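Long-range contacts in lactococcal prophage ps3 protein 05 (Staphylococcus epidermidis ATCC 12228, PDB 3G8W), which probably transfers an acetyl group from acetyl-CoA to an acceptor that is not known, as a member of the GNAT acetyltransferase family: residues 81-86 with 115-120; 53-58 with 71-76; 13-18 with 43-48; 67-72 with 88-93. One frame throughout, in Å; residues are numbered along the deposited sequence.

Contact 1: residues 81-86 with 115-120; sequences CHKAIL and IETLMI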
loop_
_atom_site.group_PDB
_atom_site.type_symbol
_atom_site.label_atom_id
_atom_site.label_comp_id
_atom_site.label_asym_id
_atom_site.label_seq_id
_atom_site.Cartn_x
_atom_site.Cartn_y
_atom_site.Cartn_z
ATOM N N CYS B 81 -8.736 6.968 1.845
ATOM C CA CYS B 81 -9.866 6.492 1.045
ATOM C C CYS B 81 -10.114 7.218 -0.236
ATOM O O CYS B 81 -10.858 6.724 -1.072
ATOM C CB CYS B 81 -11.149 6.554 1.840
ATOM S SG CYS B 81 -11.226 5.179 2.915
ATOM N N HIS B 82 -9.507 8.385 -0.409
ATOM C CA HIS B 82 -9.680 9.089 -1.661
ATOM C C HIS B 82 -8.798 8.489 -2.758
ATOM O O HIS B 82 -8.843 8.933 -3.881
ATOM C CB HIS B 82 -9.401 10.567 -1.468
ATOM C CG HIS B 82 -7.993 10.842 -1.090
ATOM N ND1 HIS B 82 -7.444 10.378 0.083
ATOM C CD2 HIS B 82 -6.995 11.469 -1.753
ATOM C CE1 HIS B 82 -6.177 10.739 0.145
ATOM N NE2 HIS B 82 -5.877 11.399 -0.958
ATOM N N LYS B 83 -8.007 7.472 -2.442
ATOM C CA LYS B 83 -7.021 6.928 -3.406
ATOM C C LYS B 83 -7.200 5.459 -3.686
ATOM O O LYS B 83 -7.769 4.725 -2.876
ATOM C CB LYS B 83 -5.609 7.080 -2.873
ATOM C CG LYS B 83 -5.078 8.443 -2.876
ATOM C CD LYS B 83 -4.299 8.662 -1.632
ATOM C CE LYS B 83 -3.066 7.776 -1.533
ATOM N NZ LYS B 83 -2.164 8.151 -0.377
ATOM N N ALA B 84 -6.674 5.007 -4.814
ATOM C CA ALA B 84 -6.822 3.600 -5.154
ATOM C C ALA B 84 -5.763 3.173 -6.125
ATOM O O ALA B 84 -5.257 3.992 -6.867
ATOM C CB ALA B 84 -8.241 3.315 -5.730
ATOM N N ILE B 85 -5.459 1.885 -6.117
ATOM C CA ILE B 85 -4.430 1.322 -6.960
ATOM C C ILE B 85 -5.110 0.429 -7.957
ATOM O O ILE B 85 -6.035 -0.308 -7.596
ATOM C CB ILE B 85 -3.504 0.387 -6.154
ATOM C CG1 ILE B 85 -2.916 1.083 -4.920
ATOM C CG2 ILE B 85 -2.375 -0.078 -7.008
ATOM C CD1 ILE B 85 -2.121 2.336 -5.218
ATOM N N LEU B 86 -4.649 0.495 -9.205
ATOM C CA LEU B 86 -5.036 -0.440 -10.260
ATOM C C LEU B 86 -3.981 -1.520 -10.362
ATOM O O LEU B 86 -2.803 -1.223 -10.439
ATOM C CB LEU B 86 -5.117 0.297 -11.578
ATOM C CG LEU B 86 -6.310 1.194 -11.821
ATOM C CD1 LEU B 86 -6.090 1.977 -13.055
ATOM C CD2 LEU B 86 -7.521 0.308 -12.033
ATOM N N ILE B 115 -13.461 8.222 -5.242
ATOM C CA ILE B 115 -12.028 8.045 -5.318
ATOM C C ILE B 115 -11.431 9.171 -6.166
ATOM O O ILE B 115 -11.755 9.321 -7.334
ATOM C CB ILE B 115 -11.669 6.634 -5.846
ATOM C CG1 ILE B 115 -12.148 5.574 -4.824
ATOM C CG2 ILE B 115 -10.160 6.527 -6.181
ATOM C CD1 ILE B 115 -12.440 4.156 -5.386
ATOM N N GLU B 116 -10.584 9.975 -5.547
ATOM C CA GLU B 116 -10.015 11.142 -6.191
ATOM C C GLU B 116 -8.830 10.868 -7.082
ATOM O O GLU B 116 -8.623 11.567 -8.075
ATOM C CB GLU B 116 -9.614 12.154 -5.140
ATOM C CG GLU B 116 -10.502 13.338 -5.110
ATOM C CD GLU B 116 -10.810 13.759 -3.719
ATOM O OE1 GLU B 116 -9.907 14.293 -3.044
ATOM O OE2 GLU B 116 -11.961 13.548 -3.291
ATOM N N THR B 117 -8.011 9.886 -6.725
ATOM C CA THR B 117 -6.862 9.628 -7.546
ATOM C C THR B 117 -6.574 8.129 -7.745
ATOM O O THR B 117 -6.798 7.318 -6.844
ATOM C CB THR B 117 -5.615 10.440 -7.070
ATOM O OG1 THR B 117 -4.858 9.704 -6.114
ATOM C CG2 THR B 117 -5.984 11.826 -6.505
ATOM N N LEU B 118 -6.094 7.777 -8.941
ATOM C CA LEU B 118 -5.712 6.402 -9.257
ATOM C C LEU B 118 -4.218 6.312 -9.479
ATOM O O LEU B 118 -3.626 7.199 -10.116
ATOM C CB LEU B 118 -6.432 5.893 -10.498
ATOM C CG LEU B 118 -7.956 5.806 -10.382
ATOM C CD1 LEU B 118 -8.586 5.348 -11.702
ATOM C CD2 LEU B 118 -8.399 4.908 -9.243
HETATM N N MSE B 119 -3.621 5.247 -8.939
HETATM C CA MSE B 119 -2.237 4.923 -9.174
HETATM C C MSE B 119 -2.044 3.504 -9.711
HETATM O O MSE B 119 -2.795 2.577 -9.395
HETATM C CB MSE B 119 -1.424 5.084 -7.898
HETATM C CG MSE B 119 -0.981 6.488 -7.578
HETATM SE SE MSE B 119 -0.885 6.650 -5.642
HETATM C CE MSE B 119 0.777 5.783 -5.217
ATOM N N ILE B 120 -1.003 3.343 -10.507
ATOM C CA ILE B 120 -0.587 2.046 -10.995
ATOM C C ILE B 120 0.930 2.014 -11.005
ATOM O O ILE B 120 1.579 3.004 -11.336
ATOM C CB ILE B 120 -1.201 1.717 -12.395
ATOM C CG1 ILE B 120 -0.906 0.277 -12.798
ATOM C CG2 ILE B 120 -0.836 2.759 -13.488
ATOM C CD1 ILE B 120 -2.050 -0.327 -13.636
#

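Contact 2: residues 53-58 with 71-76; sequences DYWNIF and TLKQMN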
loop_
_atom_site.group_PDB
_atom_site.type_symbol
_atom_site.label_atom_id
_atom_site.label_comp_id
_atom_site.label_asym_id
_atom_site.label_seq_id
_atom_site.Cartn_x
_atom_site.Cartn_y
_atom_site.Cartn_z
ATOM N N ASP B 53 -15.460 -5.117 0.199
ATOM C CA ASP B 53 -16.078 -3.899 -0.310
ATOM C C ASP B 53 -15.205 -2.951 -1.191
ATOM O O ASP B 53 -15.710 -2.301 -2.116
ATOM C CB ASP B 53 -16.650 -3.193 0.937
ATOM C CG ASP B 53 -17.253 -1.849 0.646
ATOM O OD1 ASP B 53 -17.966 -1.703 -0.366
ATOM O OD2 ASP B 53 -17.019 -0.935 1.466
ATOM N N TYR B 54 -13.904 -2.892 -0.915
ATOM C CA TYR B 54 -12.983 -1.943 -1.589
ATOM C C TYR B 54 -11.944 -2.628 -2.495
ATOM O O TYR B 54 -11.093 -1.967 -3.088
ATOM C CB TYR B 54 -12.222 -1.200 -0.519
ATOM C CG TYR B 54 -11.651 -2.215 0.411
ATOM C CD1 TYR B 54 -10.344 -2.698 0.232
ATOM C CD2 TYR B 54 -12.445 -2.774 1.414
ATOM C CE1 TYR B 54 -9.831 -3.689 1.079
ATOM C CE2 TYR B 54 -11.947 -3.746 2.250
ATOM C CZ TYR B 54 -10.646 -4.203 2.088
ATOM O OH TYR B 54 -10.159 -5.167 2.943
ATOM N N TRP B 55 -12.001 -3.955 -2.571
ATOM C CA TRP B 55 -11.040 -4.739 -3.345
ATOM C C TRP B 55 -11.753 -5.390 -4.541
ATOM O O TRP B 55 -12.305 -6.492 -4.415
ATOM C CB TRP B 55 -10.411 -5.807 -2.440
ATOM C CG TRP B 55 -8.979 -6.147 -2.756
ATOM C CD1 TRP B 55 -8.301 -5.877 -3.909
ATOM C CD2 TRP B 55 -8.063 -6.854 -1.910
ATOM N NE1 TRP B 55 -7.016 -6.355 -3.825
ATOM C CE2 TRP B 55 -6.847 -6.961 -2.606
ATOM C CE3 TRP B 55 -8.152 -7.401 -0.623
ATOM C CZ2 TRP B 55 -5.729 -7.598 -2.061
ATOM C CZ3 TRP B 55 -7.042 -8.033 -0.086
ATOM C CH2 TRP B 55 -5.851 -8.131 -0.805
ATOM N N ASN B 56 -11.750 -4.710 -5.689
ATOM C CA ASN B 56 -12.648 -5.083 -6.784
ATOM C C ASN B 56 -12.015 -5.440 -8.110
ATOM O O ASN B 56 -11.315 -4.633 -8.716
ATOM C CB ASN B 56 -13.668 -3.976 -7.016
ATOM C CG ASN B 56 -14.614 -3.793 -5.845
ATOM O OD1 ASN B 56 -14.428 -4.366 -4.767
ATOM N ND2 ASN B 56 -15.646 -2.986 -6.057
ATOM N N ILE B 57 -12.264 -6.651 -8.568
ATOM C CA ILE B 57 -11.845 -7.062 -9.882
ATOM C C ILE B 57 -12.974 -6.780 -10.877
ATOM O O ILE B 57 -14.107 -7.244 -10.696
ATOM C CB ILE B 57 -11.549 -8.561 -9.913
ATOM C CG1 ILE B 57 -10.431 -8.908 -8.941
ATOM C CG2 ILE B 57 -11.177 -9.007 -11.330
ATOM C CD1 ILE B 57 -10.056 -10.365 -8.974
ATOM N N PHE B 58 -12.668 -6.041 -11.942
ATOM C CA PHE B 58 -13.632 -5.894 -13.031
ATOM C C PHE B 58 -13.274 -6.752 -14.224
ATOM O O PHE B 58 -12.087 -6.962 -14.499
ATOM C CB PHE B 58 -13.713 -4.460 -13.487
ATOM C CG PHE B 58 -14.278 -3.534 -12.473
ATOM C CD1 PHE B 58 -15.577 -3.068 -12.603
ATOM C CD2 PHE B 58 -13.494 -3.080 -11.416
ATOM C CE1 PHE B 58 -16.085 -2.175 -11.678
ATOM C CE2 PHE B 58 -14.002 -2.186 -10.476
ATOM C CZ PHE B 58 -15.287 -1.728 -10.601
ATOM N N THR B 71 -7.958 -5.150 -11.472
ATOM C CA THR B 71 -8.348 -4.935 -10.071
ATOM C C THR B 71 -8.319 -3.478 -9.636
ATOM O O THR B 71 -7.377 -2.757 -9.914
ATOM C CB THR B 71 -7.475 -5.734 -9.088
ATOM O OG1 THR B 71 -7.786 -7.117 -9.204
ATOM C CG2 THR B 71 -7.756 -5.323 -7.664
ATOM N N LEU B 72 -9.359 -3.063 -8.927
ATOM C CA LEU B 72 -9.327 -1.794 -8.218
ATOM C C LEU B 72 -9.229 -2.052 -6.725
ATOM O O LEU B 72 -10.126 -2.676 -6.116
ATOM C CB LEU B 72 -10.555 -0.941 -8.545
ATOM C CG LEU B 72 -10.380 0.535 -8.191
ATOM C CD1 LEU B 72 -9.085 1.095 -8.776
ATOM C CD2 LEU B 72 -11.579 1.349 -8.654
ATOM N N LYS B 73 -8.131 -1.588 -6.143
ATOM C CA LYS B 73 -7.913 -1.731 -4.707
ATOM C C LYS B 73 -7.907 -0.344 -4.102
ATOM O O LYS B 73 -6.970 0.422 -4.276
ATOM C CB LYS B 73 -6.602 -2.484 -4.418
ATOM C CG LYS B 73 -6.500 -3.093 -3.024
ATOM C CD LYS B 73 -6.050 -2.093 -1.931
ATOM C CE LYS B 73 -6.424 -2.634 -0.507
ATOM N NZ LYS B 73 -6.268 -1.656 0.643
ATOM N N GLN B 74 -8.994 -0.001 -3.439
ATOM C CA GLN B 74 -9.099 1.272 -2.759
ATOM C C GLN B 74 -8.437 1.129 -1.382
ATOM O O GLN B 74 -8.443 0.055 -0.798
ATOM C CB GLN B 74 -10.560 1.670 -2.654
ATOM C CG GLN B 74 -10.774 3.075 -2.214
ATOM C CD GLN B 74 -12.224 3.377 -1.945
ATOM O OE1 GLN B 74 -13.100 2.533 -2.145
ATOM N NE2 GLN B 74 -12.493 4.586 -1.490
HETATM N N MSE B 75 -7.835 2.192 -0.871
HETATM C CA MSE B 75 -7.012 2.049 0.319
HETATM C C MSE B 75 -7.918 2.241 1.469
HETATM O O MSE B 75 -8.165 3.382 1.842
HETATM C CB MSE B 75 -5.958 3.148 0.409
HETATM C CG MSE B 75 -5.455 3.645 -0.890
HETATM SE SE MSE B 75 -3.667 3.018 -1.038
HETATM C CE MSE B 75 -2.648 4.494 -0.247
ATOM N N ASN B 76 -8.453 1.173 2.048
ATOM C CA ASN B 76 -9.219 1.439 3.246
ATOM C C ASN B 76 -8.312 1.437 4.494
ATOM O O ASN B 76 -8.037 0.414 5.118
ATOM C CB ASN B 76 -10.586 0.739 3.286
ATOM C CG ASN B 76 -10.616 -0.468 4.167
ATOM O OD1 ASN B 76 -10.040 -1.503 3.846
ATOM N ND2 ASN B 76 -11.311 -0.354 5.283
#

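Contact 3: residues 13-18 with 43-48; sequences NDLDSY and RLKTIL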
loop_
_atom_site.group_PDB
_atom_site.type_symbol
_atom_site.label_atom_id
_atom_site.label_comp_id
_atom_site.label_asym_id
_atom_site.label_seq_id
_atom_site.Cartn_x
_atom_site.Cartn_y
_atom_site.Cartn_z
ATOM N N ASN B 13 -18.372 -15.977 -8.378
ATOM C CA ASN B 13 -18.944 -16.816 -9.440
ATOM C C ASN B 13 -18.080 -16.854 -10.693
ATOM O O ASN B 13 -18.430 -17.499 -11.671
ATOM C CB ASN B 13 -20.320 -16.296 -9.851
ATOM C CG ASN B 13 -21.440 -16.983 -9.130
ATOM O OD1 ASN B 13 -21.920 -16.501 -8.103
ATOM N ND2 ASN B 13 -21.871 -18.118 -9.660
ATOM N N ASP B 14 -16.964 -16.148 -10.674
ATOM C CA ASP B 14 -16.148 -16.036 -11.862
ATOM C C ASP B 14 -14.747 -16.587 -11.638
ATOM O O ASP B 14 -13.886 -16.495 -12.514
ATOM C CB ASP B 14 -16.114 -14.572 -12.333
ATOM C CG ASP B 14 -17.504 -14.045 -12.706
ATOM O OD1 ASP B 14 -18.197 -14.672 -13.548
ATOM O OD2 ASP B 14 -17.901 -12.995 -12.152
ATOM N N LEU B 15 -14.527 -17.180 -10.470
ATOM C CA LEU B 15 -13.221 -17.718 -10.148
ATOM C C LEU B 15 -12.693 -18.575 -11.297
ATOM O O LEU B 15 -11.548 -18.408 -11.711
ATOM C CB LEU B 15 -13.259 -18.506 -8.843
ATOM C CG LEU B 15 -11.925 -19.059 -8.332
ATOM C CD1 LEU B 15 -10.905 -17.960 -8.148
ATOM C CD2 LEU B 15 -12.120 -19.830 -7.025
ATOM N N ASP B 16 -13.541 -19.459 -11.821
ATOM C CA ASP B 16 -13.186 -20.312 -12.959
ATOM C C ASP B 16 -12.609 -19.496 -14.121
ATOM O O ASP B 16 -11.423 -19.625 -14.454
ATOM C CB ASP B 16 -14.397 -21.138 -13.424
ATOM C CG ASP B 16 -14.900 -22.110 -12.351
ATOM O OD1 ASP B 16 -14.490 -21.947 -11.177
ATOM O OD2 ASP B 16 -15.709 -23.030 -12.676
ATOM N N SER B 17 -13.445 -18.639 -14.711
ATOM C CA SER B 17 -13.061 -17.806 -15.847
ATOM C C SER B 17 -11.774 -17.070 -15.572
ATOM O O SER B 17 -10.984 -16.843 -16.484
ATOM C CB SER B 17 -14.143 -16.775 -16.150
ATOM O OG SER B 17 -15.401 -17.392 -16.295
ATOM N N TYR B 18 -11.567 -16.702 -14.310
ATOM C CA TYR B 18 -10.484 -15.805 -13.931
ATOM C C TYR B 18 -9.122 -16.492 -13.881
ATOM O O TYR B 18 -8.103 -15.832 -14.046
ATOM C CB TYR B 18 -10.809 -15.103 -12.607
ATOM C CG TYR B 18 -9.876 -13.967 -12.260
ATOM C CD1 TYR B 18 -10.027 -12.716 -12.840
ATOM C CD2 TYR B 18 -8.846 -14.146 -11.343
ATOM C CE1 TYR B 18 -9.175 -11.687 -12.525
ATOM C CE2 TYR B 18 -7.991 -13.117 -11.017
ATOM C CZ TYR B 18 -8.152 -11.892 -11.613
ATOM O OH TYR B 18 -7.289 -10.863 -11.295
ATOM N N ARG B 43 -6.674 -15.615 -1.252
ATOM C CA ARG B 43 -6.685 -14.163 -1.456
ATOM C C ARG B 43 -7.624 -13.791 -2.593
ATOM O O ARG B 43 -8.252 -12.729 -2.588
ATOM C CB ARG B 43 -5.262 -13.646 -1.764
ATOM C CG ARG B 43 -4.939 -12.180 -1.342
ATOM C CD ARG B 43 -5.072 -11.933 0.196
ATOM N NE ARG B 43 -5.186 -13.180 0.976
ATOM C CZ ARG B 43 -5.544 -13.270 2.263
ATOM N NH1 ARG B 43 -5.617 -14.465 2.849
ATOM N NH2 ARG B 43 -5.827 -12.178 2.968
ATOM N N LEU B 44 -7.721 -14.697 -3.558
ATOM C CA LEU B 44 -8.498 -14.473 -4.754
ATOM C C LEU B 44 -9.973 -14.500 -4.414
ATOM O O LEU B 44 -10.713 -13.558 -4.705
ATOM C CB LEU B 44 -8.174 -15.560 -5.771
ATOM C CG LEU B 44 -7.714 -15.053 -7.132
ATOM C CD1 LEU B 44 -6.273 -14.543 -7.064
ATOM C CD2 LEU B 44 -7.839 -16.166 -8.137
ATOM N N LYS B 45 -10.376 -15.594 -3.777
ATOM C CA LYS B 45 -11.749 -15.794 -3.326
ATOM C C LYS B 45 -12.131 -14.641 -2.396
ATOM O O LYS B 45 -13.246 -14.110 -2.467
ATOM C CB LYS B 45 -11.865 -17.144 -2.621
ATOM C CG LYS B 45 -12.923 -18.067 -3.196
ATOM C CD LYS B 45 -12.550 -19.519 -2.939
ATOM C CE LYS B 45 -13.540 -20.471 -3.575
ATOM N NZ LYS B 45 -13.125 -21.886 -3.396
ATOM N N THR B 46 -11.179 -14.252 -1.550
ATOM C CA THR B 46 -11.290 -13.059 -0.727
ATOM C C THR B 46 -11.640 -11.853 -1.602
ATOM O O THR B 46 -12.716 -11.271 -1.444
ATOM C CB THR B 46 -9.967 -12.783 0.052
ATOM O OG1 THR B 46 -9.577 -13.947 0.793
ATOM C CG2 THR B 46 -10.117 -11.612 1.006
ATOM N N ILE B 47 -10.751 -11.513 -2.542
ATOM C CA ILE B 47 -10.920 -10.329 -3.377
ATOM C C ILE B 47 -12.250 -10.371 -4.126
ATOM O O ILE B 47 -12.970 -9.374 -4.188
ATOM C CB ILE B 47 -9.740 -10.140 -4.359
ATOM C CG1 ILE B 47 -8.405 -10.060 -3.602
ATOM C CG2 ILE B 47 -9.927 -8.871 -5.193
ATOM C CD1 ILE B 47 -7.160 -10.256 -4.477
ATOM N N LEU B 48 -12.578 -11.545 -4.650
ATOM C CA LEU B 48 -13.773 -11.745 -5.465
ATOM C C LEU B 48 -15.111 -11.561 -4.726
ATOM O O LEU B 48 -16.146 -11.275 -5.356
ATOM C CB LEU B 48 -13.715 -13.125 -6.123
ATOM C CG LEU B 48 -12.776 -13.266 -7.314
ATOM C CD1 LEU B 48 -12.461 -14.718 -7.554
ATOM C CD2 LEU B 48 -13.395 -12.634 -8.551
#

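Contact 4: residues 67-72 with 88-93; sequences VATCTL and NNFVKN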
loop_
_atom_site.group_PDB
_atom_site.type_symbol
_atom_site.label_atom_id
_atom_site.label_comp_id
_atom_site.label_asym_id
_atom_site.label_seq_id
_atom_site.Cartn_x
_atom_site.Cartn_y
_atom_site.Cartn_z
ATOM N N VAL B 67 -12.750 -11.455 -21.234
ATOM C CA VAL B 67 -11.839 -11.021 -22.302
ATOM C C VAL B 67 -10.761 -10.099 -21.765
ATOM O O VAL B 67 -9.617 -10.119 -22.215
ATOM C CB VAL B 67 -12.617 -10.350 -23.448
ATOM C CG1 VAL B 67 -11.688 -9.694 -24.412
ATOM C CG2 VAL B 67 -13.440 -11.382 -24.179
ATOM N N ALA B 68 -11.132 -9.289 -20.790
ATOM C CA ALA B 68 -10.159 -8.492 -20.086
ATOM C C ALA B 68 -10.485 -8.490 -18.595
ATOM O O ALA B 68 -11.554 -8.953 -18.190
ATOM C CB ALA B 68 -10.123 -7.079 -20.663
ATOM N N THR B 69 -9.549 -7.976 -17.794
ATOM C CA THR B 69 -9.679 -7.957 -16.328
ATOM C C THR B 69 -8.795 -6.890 -15.713
ATOM O O THR B 69 -7.727 -6.572 -16.248
ATOM C CB THR B 69 -9.311 -9.322 -15.706
ATOM O OG1 THR B 69 -10.410 -9.798 -14.920
ATOM C CG2 THR B 69 -8.039 -9.241 -14.850
ATOM N N CYS B 70 -9.228 -6.335 -14.587
ATOM C CA CYS B 70 -8.390 -5.405 -13.857
ATOM C C CYS B 70 -8.875 -5.224 -12.433
ATOM O O CYS B 70 -10.076 -5.151 -12.209
ATOM C CB CYS B 70 -8.384 -4.071 -14.568
ATOM S SG CYS B 70 -7.117 -3.013 -13.947
ATOM N N THR B 71 -7.958 -5.150 -11.472
ATOM C CA THR B 71 -8.348 -4.935 -10.071
ATOM C C THR B 71 -8.319 -3.478 -9.636
ATOM O O THR B 71 -7.377 -2.757 -9.914
ATOM C CB THR B 71 -7.475 -5.734 -9.088
ATOM O OG1 THR B 71 -7.786 -7.117 -9.204
ATOM C CG2 THR B 71 -7.756 -5.323 -7.664
ATOM N N LEU B 72 -9.359 -3.063 -8.927
ATOM C CA LEU B 72 -9.327 -1.794 -8.218
ATOM C C LEU B 72 -9.229 -2.052 -6.725
ATOM O O LEU B 72 -10.126 -2.676 -6.116
ATOM C CB LEU B 72 -10.555 -0.941 -8.545
ATOM C CG LEU B 72 -10.380 0.535 -8.191
ATOM C CD1 LEU B 72 -9.085 1.095 -8.776
ATOM C CD2 LEU B 72 -11.579 1.349 -8.654
ATOM N N ASN B 88 -2.960 -5.916 -11.608
ATOM C CA ASN B 88 -3.228 -7.153 -12.351
ATOM C C ASN B 88 -4.151 -6.973 -13.578
ATOM O O ASN B 88 -5.212 -7.586 -13.674
ATOM C CB ASN B 88 -3.684 -8.287 -11.396
ATOM C CG ASN B 88 -2.629 -8.627 -10.310
ATOM O OD1 ASN B 88 -1.431 -8.453 -10.500
ATOM N ND2 ASN B 88 -3.088 -9.130 -9.173
ATOM N N ASN B 89 -3.719 -6.121 -14.511
ATOM C CA ASN B 89 -4.433 -5.908 -15.779
ATOM C C ASN B 89 -4.172 -7.081 -16.748
ATOM O O ASN B 89 -3.162 -7.104 -17.434
ATOM C CB ASN B 89 -4.024 -4.551 -16.386
ATOM C CG ASN B 89 -4.907 -4.108 -17.569
ATOM O OD1 ASN B 89 -4.510 -3.222 -18.325
ATOM N ND2 ASN B 89 -6.084 -4.709 -17.732
ATOM N N PHE B 90 -5.075 -8.064 -16.771
ATOM C CA PHE B 90 -4.973 -9.200 -17.710
ATOM C C PHE B 90 -5.902 -9.044 -18.902
ATOM O O PHE B 90 -7.113 -8.861 -18.746
ATOM C CB PHE B 90 -5.228 -10.561 -17.043
ATOM C CG PHE B 90 -4.385 -10.815 -15.837
ATOM C CD1 PHE B 90 -3.012 -10.908 -15.941
ATOM C CD2 PHE B 90 -4.966 -10.977 -14.592
ATOM C CE1 PHE B 90 -2.211 -11.144 -14.820
ATOM C CE2 PHE B 90 -4.178 -11.211 -13.466
ATOM C CZ PHE B 90 -2.793 -11.298 -13.584
ATOM N N VAL B 91 -5.322 -9.125 -20.098
ATOM C CA VAL B 91 -6.085 -8.986 -21.328
ATOM C C VAL B 91 -5.810 -10.183 -22.213
ATOM O O VAL B 91 -4.694 -10.665 -22.244
ATOM C CB VAL B 91 -5.722 -7.691 -22.074
ATOM C CG1 VAL B 91 -6.887 -7.231 -22.949
ATOM C CG2 VAL B 91 -5.305 -6.583 -21.081
ATOM N N LYS B 92 -6.844 -10.660 -22.912
ATOM C CA LYS B 92 -6.744 -11.799 -23.821
ATOM C C LYS B 92 -6.395 -11.317 -25.216
ATOM O O LYS B 92 -7.019 -10.390 -25.732
ATOM C CB LYS B 92 -8.063 -12.572 -23.856
ATOM C CG LYS B 92 -8.035 -13.870 -24.653
ATOM C CD LYS B 92 -9.457 -14.276 -25.000
ATOM C CE LYS B 92 -9.536 -15.641 -25.678
ATOM N NZ LYS B 92 -10.931 -16.172 -25.694
ATOM N N ASN B 93 -5.394 -11.962 -25.814
ATOM C CA ASN B 93 -4.862 -11.608 -27.135
ATOM C C ASN B 93 -4.180 -10.248 -27.177
ATOM O O ASN B 93 -3.527 -9.898 -28.154
ATOM C CB ASN B 93 -5.945 -11.689 -28.204
ATOM C CG ASN B 93 -6.473 -13.088 -28.378
ATOM O OD1 ASN B 93 -5.814 -13.944 -28.964
ATOM N ND2 ASN B 93 -7.672 -13.333 -27.868
#

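Contact 1: residues 81-86 with 115-120
Ala84 and Leu118 pair in register on adjacent parallel strands, and their side chains meet on the close-packed face of the sheet. The methyl of Ala84 touches two branches, its CB 3.8 Å from Ile115 CG2 and 3.9 Å from Leu118 CD2. Helix 96-112 closes this layer, as Ile107 and Ala110 press on Leu118. Further along, Leu86 CB meets Ile120 CD1 at 3.7 Å. The other face is looser. With CG1 anti to the carbonyl carbon (chi1 -54°), Ile85 reaches slantwise over its neighbour, CD1 to CB of Met119 (selenomethionine), and both are partly exposed although Trp159 leans on them. Lys83 runs alongside Thr117 and carries its NZ to Glu144 and Ala147 of the second subunit. Where the strands begin, His82 O takes two N-H groups, from Thr117 N at 3.1 Å and Glu116 N at 2.6 Å. The bond from Met119 N to Ala84 O, 162° at the hydrogen, then continues the pairing of a beta-alpha-beta crossover, strand 83-91, helix 96-112, strand 117-123, within the GNAT fold.

Contact 2: residues 53-58 with 71-76
Leu72 N donates to Asn56 O at 2.5 Å, and Asn56 N returns a bond to Leu72 O at 2.6 Å, both nearly straight. This hydrogen-bonded pair lies in the antiparallel beta hairpin of strands 55-62 and 65-74, part of the GNAT sheet. Gln74 N to Tyr54 O, at 171°, extends the pairing toward the open ends of the hairpin. The non-hydrogen-bonded pair Trp55 and Lys73 meets through its side chains on one face. Lys73 CG lies over the five-membered ring of the indole, 3.6 Å from its centroid, in a CH-pi contact. A bend at chi2 (-82°) then turns the rest of the lysine chain, bringing CE to the edge of the Tyr54 ring, 3.9 Å from CE1, while NZ bonds back to Gln74 O. On the same face Ile57 CG1 slants across Thr71 OG1. Leu72, on the other face, sets its CB against the edge of the Phe58 ring, which also packs on Ile106 and, edge-to-face, on Tyr109 of helix 96-112. Beyond the strand, Asn76 gives its backbone O to Arg43 of the second subunit and holds its OD1 3.2 Å above the centre of the Tyr54 ring, the amide and ring planes 38° apart.

Contact 3: residues 13-18 with 43-48
Leu15 meets three residues of helix 41-48 through its two methyl branches. CD1 touches Leu44 CD2 and Leu48 CD1, each at 3.6 Å, and so fits between side chains one helical turn apart. CD2 turns instead to the aliphatic part of Lys45, 3.8 Å from CE, with the lysine chain extended and passing at about a right angle. With chi1 at -176°, Leu15 swings CG opposite its own backbone N and sends both methyls toward the partner helix. One turn on, Tyr18 presents the edge of its ring to the same Leu44 methyl, CD2 to CD2 at 3.9 Å. Leu44 CD2 thus meets both an aliphatic branch and an aromatic edge.

Behind these groups, backbone bonds set the spacing. Tyr18 N reaches Asp14 O at 2.9 Å in the first turn of helix 15-24, and Leu48 N reaches Leu44 O at 2.7 Å in the other helix. Asp14 is tied down in turn, OD1 in a salt bridge with Arg8 and OD2 bonded to Asn11 N. Across the end of helix 41-48, Thr52 OG1 bonds Thr46 O.

Both helices belong to the helical segment between strands 6-9 and 55-62 of the GNAT fold and lie against one face of the sheet: Tyr18 packs on Ile57 of strand 55-62 and Thr69 of strand 65-74, while Ile47, beside Leu48, rests on Trp55 and Ile57.

Contact 4: residues 67-72 with 88-93
Strands 67-72 and 88-91 run antiparallel, their axes 178° apart and 4.7 Å at closest approach, but the backbone bonding is uneven. Lys92 N to Val67 O is sound at 2.9 Å, whereas the two bonds exchanged by Thr69 and Phe90 are weak. A side chain makes up part of the difference: Asn89 ND2 donates to Thr69 O at 2.9 Å, with the acceptor lying in the amide plane. CG opposite the backbone N (chi1 -169°) brings the Asn89 amide back to the neighbouring strand, and its OD1 bonds Asn99 of helix 96-112. These strands, 65-74 and 83-91, form a hairpin of the GNAT sheet, and Val67 and Ala68 together face Ala60 on the far neighbour as a classic beta bulge. On one face Thr69 and Phe90 stand side by side, the methyl CG2 3.5 Å from ring atom CD2, with Tyr18 of helix 15-24 touching both. The opposite face pairs Ala68 CB with Val91 CG1 at 4.0 Å, and there Cys70 packs on Leu102 and Ile106.

Contacts 2, 4 and 1 follow one another across a single sheet, with strand 65-74 shared by contacts 2 and 4 and strand 83-91 by contacts 4 and 1. Contacts 1 and 2 have centres about 10 Å apart, joined by Ile85 N to Lys73 O and Gln74 NE2 to Cys81 O. Contact 3 packs on one face of this sheet: Tyr18 CE1 comes 3.6 Å from Ile57 CG2 of contact 2, and Tyr18 also reaches contact 4. Contact 3 does not touch contact 1, their centres being about 22 Å apart. Bound NHE, probably from the crystallisation liquor, is found about 3 Å from the side chain of Trp55; NHE also lies about 4 Å from that of Asn88.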